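Local structure of adhesion and penetration protein autotransporter (Haemophilus influenzae, 3SYJ) at residues D428-L433 with T457-D462. The protein promotes bacterial adherence to and invasion of host cells and is a probable serine protease, with a passenger domain that self-associates to aggregate bacteria. Sequence-based numbering, arbitrary orientation.
Sequences DGKVIL and TVQLND
The flat amide of Gln-459 has Ile-432 against one face: CG1 of Ile-432 sits over that face, 3.9 Å from CD of Gln-459, with CD1 of Ile-432 beyond it near NE2. At the oxygen end, NZ of Lys-430 donates to OE1 of Gln-459 (3.0 Å), lying 24° out of the carbonyl plane on the side that Ile-432 covers. The lysine reaches it by a bend at chi3 (-71°); CG of Gln-459 lies opposite its backbone N (chi1 171°), and the extended chain beyond brings the amide alongside Ile-432. The other branch of Ile-432, CG2, meets the second amide, resting over a face of Asn-461 3.4 Å from its CG. Beneath these groups, strands 430-433 and 457-460 run parallel in register: Val-431 N to Thr-457 O and Leu-433 N to Gln-459 O are both 2.9 Å, and Gln-459 N returns a bond to Val-431 O. Where the chain turns the corner, O of Gly-429 takes N of Thr-457 at 2.8 Å and also a water that accepts from Thr-457 OG1. On the buried face, CD1 of Leu-433 packs against both CG1 of Val-458 and CD2 of Leu-460, 3.8 Å from each. Val-431 and Val-458 also face inward, both touching Val-426. Strand 411-414 continues the sheet beyond 430-433 and strand 478-481 beyond 457-460, the coil-on-coil stacking of the right-handed parallel beta-helix of autotransporter passenger domains.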
ATOM      1  N   ASP A 428      11.561  31.083 -41.819  1.00 15.35           N
ATOM      2  CA  ASP A 428      10.121  30.948 -41.605  1.00 16.63           C
ATOM      3  C   ASP A 428       9.565  29.726 -42.332  1.00 16.96           C
ATOM      4  O   ASP A 428      10.099  29.301 -43.360  1.00 16.31           O
ATOM      5  CB  ASP A 428       9.397  32.224 -42.065  1.00 13.29           C
ATOM      6  CG  ASP A 428       8.024  32.379 -41.436  1.00 17.95           C
ATOM      7  OD1 ASP A 428       7.619  31.492 -40.650  1.00 20.32           O
ATOM      8  OD2 ASP A 428       7.345  33.388 -41.727  1.00 18.86           O
ATOM      9  N   GLY A 429       8.497  29.152 -41.790  1.00 14.64           N
ATOM     10  CA  GLY A 429       7.831  28.043 -42.450  1.00 16.34           C
ATOM     11  C   GLY A 429       8.596  26.739 -42.334  1.00 16.04           C
ATOM     12  O   GLY A 429       9.264  26.488 -41.333  1.00 17.14           O
ATOM     13  N   LYS A 430       8.489  25.898 -43.356  1.00 17.45           N
ATOM     14  CA  LYS A 430       9.102  24.577 -43.315  1.00 15.38           C
ATOM     15  C   LYS A 430       9.929  24.264 -44.550  1.00 15.45           C
ATOM     16  O   LYS A 430       9.550  24.581 -45.671  1.00 17.34           O
ATOM     17  CB  LYS A 430       8.051  23.487 -43.124  1.00 17.09           C
ATOM     18  CG  LYS A 430       8.647  22.130 -42.795  1.00 19.46           C
ATOM     19  CD  LYS A 430       7.709  20.989 -43.162  1.00 21.87           C
ATOM     20  CE  LYS A 430       6.506  20.930 -42.242  1.00 29.00           C
ATOM     21  NZ  LYS A 430       5.573  19.863 -42.699  1.00 25.60           N
ATOM     22  N   VAL A 431      11.077  23.646 -44.320  1.00 16.33           N
ATOM     23  CA  VAL A 431      11.911  23.134 -45.386  1.00 10.87           C
ATOM     24  C   VAL A 431      12.011  21.652 -45.116  1.00 15.42           C
ATOM     25  O   VAL A 431      12.425  21.240 -44.028  1.00 12.49           O
ATOM     26  CB  VAL A 431      13.321  23.728 -45.325  1.00 13.35           C
ATOM     27  CG1 VAL A 431      14.284  22.910 -46.169  1.00  9.81           C
ATOM     28  CG2 VAL A 431      13.308  25.196 -45.754  1.00 15.80           C
ATOM     29  N   ILE A 432      11.600  20.850 -46.093  1.00 13.39           N
ATOM     30  CA  ILE A 432      11.742  19.402 -46.014  1.00 14.85           C
ATOM     31  C   ILE A 432      12.963  19.002 -46.829  1.00 14.33           C
ATOM     32  O   ILE A 432      13.098  19.403 -47.984  1.00 15.87           O
ATOM     33  CB  ILE A 432      10.496  18.685 -46.575  1.00 15.21           C
ATOM     34  CG1 ILE A 432       9.248  19.089 -45.783  1.00 16.41           C
ATOM     35  CG2 ILE A 432      10.691  17.190 -46.547  1.00 14.99           C
ATOM     36  CD1 ILE A 432       7.946  18.563 -46.371  1.00 16.35           C
ATOM     37  N   LEU A 433      13.858  18.232 -46.223  1.00 13.73           N
ATOM     38  CA  LEU A 433      15.064  17.786 -46.908  1.00 16.81           C
ATOM     39  C   LEU A 433      14.876  16.400 -47.493  1.00 16.35           C
ATOM     40  O   LEU A 433      14.729  15.424 -46.757  1.00 13.66           O
ATOM     41  CB  LEU A 433      16.252  17.757 -45.952  1.00 15.53           C
ATOM     42  CG  LEU A 433      16.556  19.064 -45.222  1.00 16.22           C
ATOM     43  CD1 LEU A 433      17.738  18.864 -44.286  1.00 12.29           C
ATOM     44  CD2 LEU A 433      16.829  20.170 -46.239  1.00 10.98           C
ATOM     45  N   THR A 457      11.129  25.573 -39.493  1.00 17.75           N
ATOM     46  CA  THR A 457      11.260  24.143 -39.227  1.00 16.17           C
ATOM     47  C   THR A 457      12.017  23.435 -40.350  1.00 17.57           C
ATOM     48  O   THR A 457      11.734  23.626 -41.533  1.00 16.10           O
ATOM     49  CB  THR A 457       9.872  23.461 -39.080  1.00 17.62           C
ATOM     50  OG1 THR A 457       9.192  23.971 -37.927  1.00 18.37           O
ATOM     51  CG2 THR A 457      10.014  21.944 -38.949  1.00 14.94           C
ATOM     52  N   VAL A 458      12.983  22.612 -39.976  1.00 16.36           N
ATOM     53  CA  VAL A 458      13.615  21.726 -40.933  1.00 14.87           C
ATOM     54  C   VAL A 458      13.137  20.319 -40.630  1.00 17.80           C
ATOM     55  O   VAL A 458      13.279  19.845 -39.507  1.00 19.24           O
ATOM     56  CB  VAL A 458      15.149  21.782 -40.839  1.00 14.93           C
ATOM     57  CG1 VAL A 458      15.762  20.584 -41.525  1.00 13.12           C
ATOM     58  CG2 VAL A 458      15.676  23.091 -41.438  1.00 12.46           C
ATOM     59  N   GLN A 459      12.558  19.667 -41.633  1.00 18.02           N
ATOM     60  CA  GLN A 459      12.011  18.321 -41.487  1.00 18.61           C
ATOM     61  C   GLN A 459      12.809  17.344 -42.352  1.00 16.00           C
ATOM     62  O   GLN A 459      13.070  17.611 -43.529  1.00 14.70           O
ATOM     63  CB  GLN A 459      10.533  18.312 -41.893  1.00 16.60           C
ATOM     64  CG  GLN A 459       9.882  16.938 -41.997  1.00 13.77           C
ATOM     65  CD  GLN A 459       8.461  17.028 -42.524  1.00 18.35           C
ATOM     66  OE1 GLN A 459       7.665  17.838 -42.056  1.00 18.05           O
ATOM     67  NE2 GLN A 459       8.137  16.199 -43.514  1.00 19.23           N
ATOM     68  N   LEU A 460      13.206  16.221 -41.763  1.00 15.59           N
ATOM     69  CA  LEU A 460      14.024  15.238 -42.467  1.00 17.46           C
ATOM     70  C   LEU A 460      13.151  14.168 -43.119  1.00 17.09           C
ATOM     71  O   LEU A 460      12.404  13.462 -42.437  1.00 16.90           O
ATOM     72  CB  LEU A 460      15.016  14.574 -41.504  1.00 11.65           C
ATOM     73  CG  LEU A 460      15.886  15.494 -40.643  1.00 17.77           C
ATOM     74  CD1 LEU A 460      16.930  14.691 -39.860  1.00 16.25           C
ATOM     75  CD2 LEU A 460      16.554  16.548 -41.507  1.00 11.24           C
ATOM     76  N   ASN A 461      13.254  14.045 -44.437  1.00 17.32           N
ATOM     77  CA  ASN A 461      12.559  12.980 -45.145  1.00 17.72           C
ATOM     78  C   ASN A 461      13.511  11.932 -45.704  1.00 18.39           C
ATOM     79  O   ASN A 461      13.132  11.149 -46.564  1.00 19.28           O
ATOM     80  CB  ASN A 461      11.674  13.543 -46.257  1.00 17.18           C
ATOM     81  CG  ASN A 461      10.295  13.936 -45.760  1.00 19.60           C
ATOM     82  OD1 ASN A 461       9.341  13.983 -46.531  1.00 21.17           O
ATOM     83  ND2 ASN A 461      10.182  14.209 -44.464  1.00 16.11           N
ATOM     84  N   ASP A 462      14.741  11.915 -45.201  1.00 20.67           N
ATOM     85  CA  ASP A 462      15.745  10.954 -45.653  1.00 19.31           C
ATOM     86  C   ASP A 462      16.979  11.019 -44.763  1.00 22.92           C
ATOM     87  O   ASP A 462      17.129  11.946 -43.959  1.00 22.97           O
ATOM     88  CB  ASP A 462      16.125  11.224 -47.114  1.00 20.89           C
ATOM     89  CG  ASP A 462      16.918  10.077 -47.749  1.00 27.21           C
ATOM     90  OD1 ASP A 462      17.006   8.979 -47.155  1.00 25.73           O
ATOM     91  OD2 ASP A 462      17.458  10.279 -48.858  1.00 25.70           O
TER
HETATM   92  O   HOH W   1       7.633  26.003 -39.018  1.00 24.43           O